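Uncharacterized protein (Clostridium sporogenes, PDB 4Q0Y) is of unknown function but has a hot-dog, thioesterase-like fold, which is consistent with, though no proof of, activity on a thioester. Local coordinates at residues Glu4-Phe16 with Lys26-Lys40. Numbering follows the deposited sequence. Where two conformers were deposited one is given.
Sequences EISSLSSIDVFKF and KIGVIYDEEKLSKFK. With CD (cadmium ion), chain L.
I11 and I30 are an antiparallel hydrogen-bonded pair in the hairpin of strands 4-15 and 26-30. Each donates its N-H to the other's O, I30 N to I11 O at 2.9 Å. Nearer the connecting loop, a classic beta bulge matches V13 with two residues. V13 O accepts from I27 N at 2.8 Å and G28 N at 3.1 Å. On the D12 and F14 face, K26 stretches past the F14 ring. K26 NZ meets D12 OD1 at 2.9 Å from above the carboxylate plane, a salt bridge; N75 holds D12 OD2. D32 N-caps helix 33-44. Apolar packing joins this helix to strand 4-15: L36 CD2 lies 3.6 Å from I11 CG1, and L8 CD2 lies in plane at the F39 ring edge. K40 is straight as far as CD, then turns off (chi3 110°). K40 NZ donates hydrogen bonds to S6 O (2.9 Å), from above the carbonyl plane, and to E4 OE1 of the second subunit. Water 2 joins L8 O to the cadmium ion held by E33. Strand 4-15 lies between strands 26-30 and 68-80; F39 reaches strand 83-95 and helix 117-126. A helix against an antiparallel sheet fits the hot-dog fold.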
ATOM      1  N   GLU B   4      -0.216  -1.492 -13.456  1.00 35.53           N
ATOM      2  CA  GLU B   4      -0.247  -1.384 -11.977  1.00 35.35           C
ATOM      3  C   GLU B   4      -0.055  -2.776 -11.361  1.00 28.79           C
ATOM      4  O   GLU B   4      -0.797  -3.683 -11.775  1.00 25.89           O
ATOM      5  CB  GLU B   4      -1.628  -0.825 -11.518  1.00 47.81           C
ATOM      6  CG  GLU B   4      -1.662  -0.250 -10.087  1.00 59.22           C
ATOM      7  CD  GLU B   4      -0.975   1.110  -9.951  1.00 64.24           C
ATOM      8  OE1 GLU B   4      -0.446   1.672 -10.937  1.00 72.44           O
ATOM      9  OE2 GLU B   4      -0.982   1.652  -8.837  1.00 67.23           O
ATOM     10  N   ILE B   5       0.840  -2.914 -10.353  1.00 21.54           N
ATOM     11  CA  ILE B   5       1.037  -4.183  -9.633  1.00 20.62           C
ATOM     12  C   ILE B   5      -0.179  -4.415  -8.766  1.00 19.78           C
ATOM     13  O   ILE B   5      -0.518  -3.572  -7.913  1.00 18.74           O
ATOM     14  CB  ILE B   5       2.278  -4.231  -8.711  1.00 19.50           C
ATOM     15  CG1 ILE B   5       3.560  -3.967  -9.507  1.00 26.62           C
ATOM     16  CG2 ILE B   5       2.386  -5.602  -7.994  1.00 17.65           C
ATOM     17  CD1 ILE B   5       4.763  -3.619  -8.647  1.00 26.21           C
ATOM     18  N   SER B   6      -0.832  -5.552  -8.974  1.00 16.61           N
ATOM     19  CA  SER B   6      -2.006  -5.922  -8.182  1.00 17.18           C
ATOM     20  C   SER B   6      -1.632  -6.772  -6.994  1.00 16.49           C
ATOM     21  O   SER B   6      -2.300  -6.681  -5.953  1.00 19.04           O
ATOM     22  CB  SER B   6      -3.089  -6.633  -9.002  1.00 19.32           C
ATOM     23  OG  SER B   6      -2.533  -7.688  -9.748  1.00 21.69           O
ATOM     24  N   SER B   7      -0.631  -7.646  -7.154  1.00 15.80           N
ATOM     25  CA  SER B   7      -0.195  -8.526  -6.058  1.00 16.57           C
ATOM     26  C   SER B   7       1.209  -9.041  -6.293  1.00 16.54           C
ATOM     27  O   SER B   7       1.660  -9.090  -7.449  1.00 14.98           O
ATOM     28  CB  SER B   7      -1.157  -9.710  -5.892  1.00 17.60           C
ATOM     29  OG  SER B   7      -1.207 -10.551  -7.054  1.00 17.77           O
ATOM     30  N   LEU B   8       1.890  -9.412  -5.203  1.00 16.48           N
ATOM     31  CA  LEU B   8       3.155 -10.165  -5.250  1.00 16.38           C
ATOM     32  C   LEU B   8       2.917 -11.526  -4.648  1.00 18.66           C
ATOM     33  O   LEU B   8       2.267 -11.622  -3.613  1.00 20.35           O
ATOM     34  CB  LEU B   8       4.244  -9.513  -4.407  1.00 20.17           C
ATOM     35  CG  LEU B   8       5.054  -8.423  -5.075  1.00 26.20           C
ATOM     36  CD1 LEU B   8       4.202  -7.275  -5.540  1.00 30.35           C
ATOM     37  CD2 LEU B   8       6.097  -7.954  -4.081  1.00 27.54           C
ATOM     38  N   SER B   9       3.450 -12.557  -5.282  1.00 16.41           N
ATOM     39  CA  SER B   9       3.347 -13.936  -4.779  1.00 17.69           C
ATOM     40  C   SER B   9       4.572 -14.310  -3.946  1.00 16.18           C
ATOM     41  O   SER B   9       4.456 -15.080  -3.005  1.00 15.07           O
ATOM     42  CB  SER B   9       3.135 -14.914  -5.919  1.00 20.16           C
ATOM     43  OG  SER B   9       4.150 -14.755  -6.898  1.00 22.25           O
ATOM     44  N   SER B  10       5.729 -13.747  -4.294  1.00 13.41           N
ATOM     45  CA  SER B  10       6.970 -13.984  -3.548  1.00 13.71           C
ATOM     46  C   SER B  10       8.050 -12.994  -3.976  1.00 12.33           C
ATOM     47  O   SER B  10       7.894 -12.317  -5.002  1.00 12.80           O
ATOM     48  CB  SER B  10       7.508 -15.399  -3.791  1.00 14.54           C
ATOM     49  OG  SER B  10       7.798 -15.594  -5.152  1.00 14.92           O
ATOM     50  N   ILE B  11       9.125 -12.947  -3.191  1.00 12.36           N
ATOM     51  CA  ILE B  11      10.349 -12.257  -3.582  1.00 12.22           C
ATOM     52  C   ILE B  11      11.524 -13.219  -3.403  1.00 13.35           C
ATOM     53  O   ILE B  11      11.833 -13.598  -2.293  1.00 14.97           O
ATOM     54  CB  ILE B  11      10.627 -10.968  -2.751  1.00 12.95           C
ATOM     55  CG1 ILE B  11       9.453  -9.981  -2.787  1.00 12.72           C
ATOM     56  CG2 ILE B  11      11.915 -10.306  -3.234  1.00 16.24           C
ATOM     57  CD1 ILE B  11       9.495  -8.909  -1.715  1.00 13.75           C
ATOM     58  N   ASP B  12      12.173 -13.597  -4.498  1.00 12.80           N
ATOM     59  CA  ASP B  12      13.404 -14.393  -4.430  1.00 13.53           C
ATOM     60  C   ASP B  12      14.552 -13.462  -4.050  1.00 12.85           C
ATOM     61  O   ASP B  12      14.646 -12.355  -4.589  1.00 12.78           O
ATOM     62  CB  ASP B  12      13.697 -15.090  -5.741  1.00 15.05           C
ATOM     63  CG  ASP B  12      12.660 -16.123  -6.072  1.00 18.40           C
ATOM     64  OD1 ASP B  12      12.501 -17.038  -5.262  1.00 21.82           O
ATOM     65  OD2 ASP B  12      12.021 -16.037  -7.133  1.00 22.14           O
ATOM     66  N   VAL B  13      15.404 -13.918  -3.131  1.00 12.35           N
ATOM     67  CA  VAL B  13      16.473 -13.101  -2.571  1.00 13.14           C
ATOM     68  C   VAL B  13      17.818 -13.777  -2.857  1.00 12.94           C
ATOM     69  O   VAL B  13      18.005 -14.969  -2.579  1.00 12.71           O
ATOM     70  CB  VAL B  13      16.302 -12.884  -1.062  1.00 13.31           C
ATOM     71  CG1 VAL B  13      17.412 -11.979  -0.504  1.00 15.41           C
ATOM     72  CG2 VAL B  13      14.915 -12.309  -0.769  1.00 14.13           C
ATOM     73  N   PHE B  14      18.745 -12.991  -3.387  1.00 13.96           N
ATOM     74  CA  PHE B  14      20.073 -13.439  -3.827  1.00 13.20           C
ATOM     75  C   PHE B  14      21.160 -12.559  -3.230  1.00 12.60           C
ATOM     76  O   PHE B  14      20.902 -11.388  -2.907  1.00 14.26           O
ATOM     77  CB  PHE B  14      20.197 -13.374  -5.347  1.00 12.84           C
ATOM     78  CG  PHE B  14      19.157 -14.180  -6.089  1.00 14.79           C
ATOM     79  CD1 PHE B  14      17.868 -13.633  -6.348  1.00 13.99           C
ATOM     80  CD2 PHE B  14      19.446 -15.458  -6.555  1.00 15.93           C
ATOM     81  CE1 PHE B  14      16.906 -14.354  -7.041  1.00 15.96           C
ATOM     82  CE2 PHE B  14      18.464 -16.180  -7.247  1.00 15.67           C
ATOM     83  CZ  PHE B  14      17.205 -15.629  -7.485  1.00 14.74           C
ATOM     84  N   LYS B  15      22.371 -13.106  -3.122  1.00 14.62           N
ATOM     85  CA  LYS B  15      23.500 -12.372  -2.583  1.00 15.80           C
ATOM     86  C   LYS B  15      23.885 -11.238  -3.522  1.00 14.67           C
ATOM     87  O   LYS B  15      23.962 -11.432  -4.727  1.00 16.50           O
ATOM     88  CB  LYS B  15      24.691 -13.294  -2.356  1.00 19.24           C
ATOM     89  CG  LYS B  15      25.850 -12.643  -1.649  1.00 23.03           C
ATOM     90  CD  LYS B  15      26.847 -13.714  -1.246  1.00 31.02           C
ATOM     91  CE  LYS B  15      28.032 -13.120  -0.561  1.00 36.76           C
ATOM     92  NZ  LYS B  15      27.657 -12.343   0.650  1.00 37.92           N
ATOM     93  N   PHE B  16      24.108 -10.051  -2.967  1.00 15.38           N
ATOM     94  CA  PHE B  16      24.507  -8.882  -3.753  1.00 15.43           C
ATOM     95  C   PHE B  16      25.985  -9.059  -4.092  1.00 16.25           C
ATOM     96  O   PHE B  16      26.845  -8.753  -3.271  1.00 19.73           O
ATOM     97  CB  PHE B  16      24.230  -7.601  -2.941  1.00 16.50           C
ATOM     98  CG  PHE B  16      24.156  -6.348  -3.764  1.00 16.01           C
ATOM     99  CD1 PHE B  16      25.225  -5.950  -4.581  1.00 18.66           C
ATOM    100  CD2 PHE B  16      23.047  -5.514  -3.666  1.00 16.74           C
ATOM    101  CE1 PHE B  16      25.154  -4.773  -5.318  1.00 17.47           C
ATOM    102  CE2 PHE B  16      22.979  -4.318  -4.396  1.00 17.63           C
ATOM    103  CZ  PHE B  16      24.021  -3.973  -5.232  1.00 17.70           C
ATOM    104  N   LYS B  26      21.618 -17.820  -4.594  1.00 15.52           N
ATOM    105  CA  LYS B  26      20.321 -17.667  -3.912  1.00 17.11           C
ATOM    106  C   LYS B  26      20.468 -17.799  -2.406  1.00 17.79           C
ATOM    107  O   LYS B  26      21.141 -18.726  -1.926  1.00 17.86           O
ATOM    108  CB  LYS B  26      19.288 -18.665  -4.435  1.00 19.63           C
ATOM    109  CG  LYS B  26      17.854 -18.327  -3.992  1.00 21.06           C
ATOM    110  CD  LYS B  26      16.845 -18.991  -4.888  1.00 26.83           C
ATOM    111  CE  LYS B  26      15.436 -18.660  -4.452  1.00 28.36           C
ATOM    112  NZ  LYS B  26      14.495 -19.179  -5.472  1.00 37.19           N
ATOM    113  N   ILE B  27      19.833 -16.885  -1.679  1.00 17.12           N
ATOM    114  CA  ILE B  27      19.817 -16.858  -0.205  1.00 20.45           C
ATOM    115  C   ILE B  27      18.503 -17.391   0.344  1.00 24.77           C
ATOM    116  O   ILE B  27      18.503 -18.155   1.308  1.00 26.95           O
ATOM    117  CB  ILE B  27      20.101 -15.428   0.323  1.00 23.84           C
ATOM    118  CG1 ILE B  27      21.574 -15.114   0.093  1.00 24.25           C
ATOM    119  CG2 ILE B  27      19.757 -15.260   1.819  1.00 26.99           C
ATOM    120  CD1 ILE B  27      21.941 -13.660   0.299  1.00 27.72           C
ATOM    121  N   GLY B  28      17.388 -16.957  -0.219  1.00 20.06           N
ATOM    122  CA  GLY B  28      16.096 -17.392   0.283  1.00 17.85           C
ATOM    123  C   GLY B  28      14.947 -16.787  -0.480  1.00 16.94           C
ATOM    124  O   GLY B  28      15.140 -16.212  -1.565  1.00 13.52           O
ATOM    125  N   VAL B  29      13.758 -16.901   0.099  0.50 16.92           N
ATOM    126  CA  VAL B  29      12.544 -16.399  -0.522  0.50 15.95           C
ATOM    127  C   VAL B  29      11.636 -15.851   0.560  0.50 15.47           C
ATOM    128  O   VAL B  29      11.569 -16.422   1.658  0.50 16.32           O
ATOM    129  CB  VAL B  29      11.859 -17.458  -1.384  0.50 15.64           C
ATOM    130  CG1 VAL B  29      11.667 -18.741  -0.594  0.50 16.77           C
ATOM    131  CG2 VAL B  29      10.568 -16.915  -1.997  0.50 16.25           C
ATOM    132  N   ILE B  30      10.997 -14.719   0.254  1.00 14.88           N
ATOM    133  CA  ILE B  30      10.020 -14.062   1.124  1.00 13.99           C
ATOM    134  C   ILE B  30       8.634 -14.427   0.599  1.00 13.91           C
ATOM    135  O   ILE B  30       8.310 -14.144  -0.549  1.00 15.41           O
ATOM    136  CB  ILE B  30      10.215 -12.524   1.165  1.00 14.55           C
ATOM    137  CG1 ILE B  30      11.615 -12.176   1.713  1.00 14.54           C
ATOM    138  CG2 ILE B  30       9.130 -11.862   2.023  1.00 15.17           C
ATOM    139  CD1 ILE B  30      12.016 -10.741   1.529  1.00 16.13           C
ATOM    140  N   TYR B  31       7.832 -15.057   1.453  1.00 14.24           N
ATOM    141  CA  TYR B  31       6.441 -15.459   1.149  0.60 14.88           C
ATOM    142  C   TYR B  31       5.390 -14.792   2.013  1.00 15.31           C
ATOM    143  O   TYR B  31       4.187 -14.891   1.717  1.00 14.69           O
ATOM    144  CB  TYR B  31       6.290 -16.972   1.390  0.60 15.83           C
ATOM    145  CG  TYR B  31       7.074 -17.816   0.427  0.60 16.49           C
ATOM    146  CD1 TYR B  31       6.899 -17.672  -0.947  0.60 15.74           C
ATOM    147  CD2 TYR B  31       7.978 -18.774   0.882  0.60 15.44           C
ATOM    148  CE1 TYR B  31       7.604 -18.450  -1.857  0.60 16.67           C
ATOM    149  CE2 TYR B  31       8.674 -19.567  -0.013  0.60 17.45           C
ATOM    150  CZ  TYR B  31       8.490 -19.393  -1.377  0.60 16.00           C
ATOM    151  OH  TYR B  31       9.212 -20.130  -2.273  0.60 16.83           O
ATOM    152  N   ASP B  32       5.816 -14.114   3.089  1.00 14.77           N
ATOM    153  CA  ASP B  32       4.892 -13.567   4.083  1.00 16.63           C
ATOM    154  C   ASP B  32       3.967 -12.507   3.477  1.00 14.93           C
ATOM    155  O   ASP B  32       4.445 -11.520   2.896  1.00 14.88           O
ATOM    156  CB  ASP B  32       5.700 -12.915   5.212  1.00 19.05           C
ATOM    157  CG  ASP B  32       4.817 -12.379   6.321  1.00 21.78           C
ATOM    158  OD1 ASP B  32       4.315 -13.176   7.103  1.00 24.53           O
ATOM    159  OD2 ASP B  32       4.599 -11.154   6.358  1.00 22.52           O
ATOM    160  N   GLU B  33       2.652 -12.722   3.608  1.00 15.69           N
ATOM    161  CA  GLU B  33       1.654 -11.811   3.015  1.00 16.81           C
ATOM    162  C   GLU B  33       1.840 -10.327   3.386  1.00 16.64           C
ATOM    163  O   GLU B  33       1.805  -9.444   2.500  1.00 16.76           O
ATOM    164  CB  GLU B  33       0.243 -12.275   3.383  1.00 18.93           C
ATOM    165  CG  GLU B  33      -0.894 -11.573   2.669  1.00 23.16           C
ATOM    166  CD  GLU B  33      -0.896 -11.769   1.165  1.00 31.54           C
ATOM    167  OE1 GLU B  33      -0.197 -12.683   0.638  1.00 31.30           O
ATOM    168  OE2 GLU B  33      -1.633 -11.016   0.466  1.00 38.67           O
ATOM    169  N   GLU B  34       2.095 -10.063   4.663  1.00 16.34           N
ATOM    170  CA  GLU B  34       2.309  -8.698   5.138  1.00 18.88           C
ATOM    171  C   GLU B  34       3.575  -8.043   4.562  1.00 16.81           C
ATOM    172  O   GLU B  34       3.536  -6.865   4.186  1.00 16.87           O
ATOM    173  CB  GLU B  34       2.299  -8.644   6.664  1.00 21.22           C
ATOM    174  CG  GLU B  34       2.665  -7.278   7.206  1.00 22.80           C
ATOM    175  CD  GLU B  34       2.086  -6.948   8.567  1.00 30.26           C
ATOM    176  OE1 GLU B  34       1.312  -7.722   9.169  1.00 35.28           O
ATOM    177  OE2 GLU B  34       2.408  -5.844   9.029  1.00 33.68           O
ATOM    178  N   LYS B  35       4.683  -8.784   4.482  1.00 16.41           N
ATOM    179  CA  LYS B  35       5.922  -8.249   3.894  1.00 15.52           C
ATOM    180  C   LYS B  35       5.737  -7.957   2.397  1.00 14.57           C
ATOM    181  O   LYS B  35       6.144  -6.894   1.910  1.00 14.02           O
ATOM    182  CB  LYS B  35       7.076  -9.206   4.084  1.00 14.70           C
ATOM    183  CG  LYS B  35       7.449  -9.384   5.546  1.00 16.57           C
ATOM    184  CD  LYS B  35       8.560 -10.409   5.710  1.00 17.62           C
ATOM    185  CE  LYS B  35       8.930 -10.409   7.191  1.00 21.47           C
ATOM    186  NZ  LYS B  35       9.873 -11.508   7.520  1.00 28.64           N
ATOM    187  N   LEU B  36       5.071  -8.878   1.704  1.00 14.48           N
ATOM    188  CA  LEU B  36       4.794  -8.718   0.267  1.00 12.89           C
ATOM    189  C   LEU B  36       3.892  -7.513  -0.007  1.00 13.46           C
ATOM    190  O   LEU B  36       4.171  -6.719  -0.943  1.00 13.27           O
ATOM    191  CB  LEU B  36       4.209  -9.993  -0.328  1.00 14.34           C
ATOM    192  CG  LEU B  36       5.142 -11.212  -0.302  1.00 15.75           C
ATOM    193  CD1 LEU B  36       4.381 -12.435  -0.775  1.00 17.20           C
ATOM    194  CD2 LEU B  36       6.403 -10.994  -1.123  1.00 16.97           C
ATOM    195  N   SER B  37       2.854  -7.355   0.813  1.00 14.15           N
ATOM    196  CA  SER B  37       1.931  -6.202   0.712  1.00 15.42           C
ATOM    197  C   SER B  37       2.676  -4.872   0.906  1.00 15.55           C
ATOM    198  O   SER B  37       2.509  -3.953   0.112  1.00 14.49           O
ATOM    199  CB  SER B  37       0.795  -6.328   1.738  1.00 19.04           C
ATOM    200  OG  SER B  37       0.011  -5.139   1.899  1.00 19.08           O
ATOM    201  N   LYS B  38       3.547  -4.809   1.922  1.00 15.03           N
ATOM    202  CA  LYS B  38       4.353  -3.607   2.143  1.00 15.44           C
ATOM    203  C   LYS B  38       5.305  -3.296   0.972  1.00 13.97           C
ATOM    204  O   LYS B  38       5.423  -2.122   0.542  1.00 15.39           O
ATOM    205  CB  LYS B  38       5.125  -3.700   3.445  1.00 17.34           C
ATOM    206  CG  LYS B  38       4.267  -3.620   4.688  1.00 16.29           C
ATOM    207  CD  LYS B  38       5.069  -4.043   5.904  1.00 20.06           C
ATOM    208  CE  LYS B  38       4.297  -3.996   7.180  1.00 23.91           C
ATOM    209  NZ  LYS B  38       5.122  -4.416   8.356  1.00 28.51           N
ATOM    210  N   PHE B  39       5.919  -4.324   0.395  1.00 13.04           N
ATOM    211  CA  PHE B  39       6.810  -4.111  -0.776  1.00 12.97           C
ATOM    212  C   PHE B  39       6.025  -3.673  -2.017  1.00 12.58           C
ATOM    213  O   PHE B  39       6.477  -2.803  -2.764  1.00 12.31           O
ATOM    214  CB  PHE B  39       7.643  -5.333  -1.090  1.00 14.19           C
ATOM    215  CG  PHE B  39       8.825  -5.030  -1.979  1.00 13.06           C
ATOM    216  CD1 PHE B  39       9.871  -4.259  -1.491  1.00 15.89           C
ATOM    217  CD2 PHE B  39       8.846  -5.428  -3.303  1.00 17.07           C
ATOM    218  CE1 PHE B  39      10.946  -3.934  -2.315  1.00 17.27           C
ATOM    219  CE2 PHE B  39       9.921  -5.129  -4.133  1.00 17.36           C
ATOM    220  CZ  PHE B  39      10.970  -4.377  -3.637  1.00 18.49           C
ATOM    221  N   LYS B  40       4.834  -4.234  -2.208  1.00 14.01           N
ATOM    222  CA  LYS B  40       3.943  -3.816  -3.315  1.00 14.02           C
ATOM    223  C   LYS B  40       3.683  -2.316  -3.265  1.00 13.52           C
ATOM    224  O   LYS B  40       3.753  -1.633  -4.288  1.00 15.28           O
ATOM    225  CB  LYS B  40       2.605  -4.566  -3.280  1.00 15.39           C
ATOM    226  CG  LYS B  40       1.683  -4.227  -4.453  1.00 19.29           C
ATOM    227  CD  LYS B  40       0.307  -4.883  -4.309  1.00 23.11           C
ATOM    228  CE  LYS B  40      -0.794  -3.894  -4.020  1.00 28.26           C
ATOM    229  NZ  LYS B  40      -2.138  -4.532  -4.049  1.00 28.79           N
TER
HETATM  230 CD    CD L 203      -1.060 -12.491  -1.410  0.50 27.63          CD
HETATM  231  O   HOH W   1      -3.222  -2.844  -6.247  1.00 28.89           O
HETATM  232  O   HOH W   2       0.644 -10.923  -1.546  1.00 35.97           O
HETATM  233  O   HOH W   3      -2.012 -10.984  -2.781  1.00 28.70           O
HETATM  234  O   HOH W   4      -3.038 -13.801  -0.781  1.00 33.54           O